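Local coordinates for protein paenibacillus xanthan lyase (Paenibacillus, PDB 6F2P) that binds calcium and probably cleaves terminal mannose residues from xanthan side chains by beta-elimination, as a family 8 polysaccharide lyase, at residues Ala646-Glu651 and Thr667-Val672. Residues are numbered along the deposited sequence; the frame is centred on the assembly and turned at random.
With CA (calcium ion), chain B.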
loop_
_atom_site.group_PDB
_atom_site.type_symbol
_atom_site.label_atom_id
_atom_site.label_comp_id
_atom_site.label_asym_id
_atom_site.label_seq_id
_atom_site.Cartn_x
_atom_site.Cartn_y
_atom_site.Cartn_z
ATOM N N ALA A 646 -6.039 15.884 10.351
ATOM C CA ALA A 646 -6.762 14.628 10.201
ATOM C C ALA A 646 -8.022 14.815 9.387
ATOM O O ALA A 646 -8.554 15.924 9.293
ATOM C CB ALA A 646 -7.111 14.041 11.568
ATOM N N GLN A 647 -8.507 13.720 8.820
ATOM C CA GLN A 647 -9.736 13.734 8.046
ATOM C C GLN A 647 -10.523 12.511 8.458
ATOM O O GLN A 647 -10.048 11.383 8.330
ATOM C CB GLN A 647 -9.436 13.707 6.536
ATOM C CG GLN A 647 -8.713 14.955 6.056
ATOM C CD GLN A 647 -8.259 14.864 4.624
ATOM O OE1 GLN A 647 -7.354 14.091 4.292
ATOM N NE2 GLN A 647 -8.879 15.657 3.756
ATOM N N ALA A 648 -11.723 12.724 8.972
ATOM C CA ALA A 648 -12.466 11.614 9.541
ATOM C C ALA A 648 -13.951 11.673 9.203
ATOM O O ALA A 648 -14.570 12.745 9.212
ATOM C CB ALA A 648 -12.253 11.556 11.043
ATOM N N VAL A 649 -14.501 10.504 8.884
ATOM C CA VAL A 649 -15.903 10.358 8.532
ATOM C C VAL A 649 -16.480 9.129 9.230
ATOM O O VAL A 649 -15.838 8.074 9.296
ATOM C CB VAL A 649 -16.077 10.215 7.006
ATOM C CG1 VAL A 649 -17.547 9.944 6.636
ATOM C CG2 VAL A 649 -15.556 11.446 6.301
ATOM N N LYS A 650 -17.684 9.280 9.768
ATOM C CA LYS A 650 -18.403 8.170 10.381
ATOM C C LYS A 650 -19.709 7.928 9.625
ATOM O O LYS A 650 -20.469 8.855 9.382
ATOM C CB LYS A 650 -18.685 8.459 11.862
ATOM C CG LYS A 650 -19.679 7.490 12.520
ATOM C CD LYS A 650 -19.567 7.501 14.043
ATOM C CE LYS A 650 -20.420 6.391 14.686
ATOM N NZ LYS A 650 -20.159 6.220 16.160
ATOM N N GLU A 651 -19.949 6.685 9.233
ATOM C CA GLU A 651 -21.236 6.307 8.672
ATOM C C GLU A 651 -22.090 5.843 9.840
ATOM O O GLU A 651 -21.811 4.805 10.436
ATOM C CB GLU A 651 -21.061 5.180 7.659
ATOM C CG GLU A 651 -22.073 5.188 6.519
ATOM C CD GLU A 651 -23.359 4.432 6.842
ATOM O OE1 GLU A 651 -24.232 4.369 5.952
ATOM O OE2 GLU A 651 -23.502 3.901 7.971
ATOM N N THR A 667 -2.454 12.945 18.136
ATOM C CA THR A 667 -3.584 13.593 17.475
ATOM C C THR A 667 -4.889 12.875 17.813
ATOM O O THR A 667 -4.956 11.645 17.751
ATOM C CB THR A 667 -3.395 13.610 15.942
ATOM O OG1 THR A 667 -2.188 14.309 15.616
ATOM C CG2 THR A 667 -4.549 14.304 15.269
ATOM N N THR A 668 -5.922 13.640 18.168
ATOM C CA THR A 668 -7.185 13.048 18.603
ATOM C C THR A 668 -8.361 13.520 17.753
ATOM O O THR A 668 -8.582 14.716 17.605
ATOM C CB THR A 668 -7.485 13.377 20.099
ATOM O OG1 THR A 668 -6.402 12.939 20.939
ATOM C CG2 THR A 668 -8.784 12.724 20.554
ATOM N N VAL A 669 -9.116 12.574 17.203
ATOM C CA VAL A 669 -10.379 12.880 16.533
ATOM C C VAL A 669 -11.380 11.754 16.797
ATOM O O VAL A 669 -11.021 10.576 16.774
ATOM C CB VAL A 669 -10.203 13.099 15.009
ATOM C CG1 VAL A 669 -9.680 11.847 14.340
ATOM C CG2 VAL A 669 -11.525 13.532 14.362
ATOM N N GLY A 670 -12.634 12.114 17.058
ATOM C CA GLY A 670 -13.614 11.123 17.452
ATOM C C GLY A 670 -13.165 10.491 18.762
ATOM O O GLY A 670 -12.812 11.194 19.705
ATOM N N LEU A 671 -13.170 9.163 18.817
ATOM C CA LEU A 671 -12.719 8.437 20.000
ATOM C C LEU A 671 -11.245 8.075 19.902
ATOM O O LEU A 671 -10.663 7.564 20.852
ATOM C CB LEU A 671 -13.533 7.151 20.176
ATOM C CG LEU A 671 -15.055 7.336 20.214
ATOM C CD1 LEU A 671 -15.751 6.022 20.443
ATOM C CD2 LEU A 671 -15.466 8.354 21.274
ATOM N N VAL A 672 -10.642 8.346 18.751
ATOM C CA VAL A 672 -9.346 7.767 18.439
ATOM C C VAL A 672 -8.192 8.755 18.552
ATOM O O VAL A 672 -8.266 9.895 18.087
ATOM C CB VAL A 672 -9.345 7.131 17.033
ATOM C CG1 VAL A 672 -8.043 6.378 16.787
ATOM C CG2 VAL A 672 -10.534 6.202 16.870
HETATM CA CA CA B . -24.823 4.174 3.805
#
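Val669 meets Ala646 and Ala648 with its forked side chain, and its first torsion turns both methyls toward strand 646-651. With chi1 at 62°, CG1 lies between the backbone N and the carbonyl carbon, while CG2 is anti to that N. Both branches reach Ala648 CB, Val669 CG2 at 3.9 Å and CG1 at 4.2 Å, and CG1 alone extends to Ala646 CB, at 4.4 Å, so that it sits across the two alanines. Since alternate residues of the strand send their side chains to the same face, these alanine methyls stand as neighbours. The contact is purely apolar; no hydrogen bond crosses it. The nearest CA atoms, those of Ala648 and Val669, are 7.4 Å apart, wider than hydrogen-bonded neighbours in one sheet yet short for facing sheets, consistent with the small alanine side chains.

Val669 also opens a type II' turn that ends at Val672. Its N donates to Val672 O at 2.9 Å, and Val672 N returns a bond to Val669 O, closing a beta hairpin with a two-residue loop, Gly670-Leu671. Gly670 has phi 62° and psi -131°, a conformation that favours glycine. At the far end of strand 646-651, Glu651 OE1 binds calcium at 2.2 Å, a site shared with Asp490, Asp491, Glu492 and Gln636.

In the family 8 C-terminal beta-sandwich, strand 667-669 edges one sheet beside 672-674; in the facing sheet, strand 646-651 runs between 637-642 and 656-661, whose Glu641 and Ile659 also touch Val669, while Gln647 and Val649 pack on strand 493-501 of the super-sandwich domain.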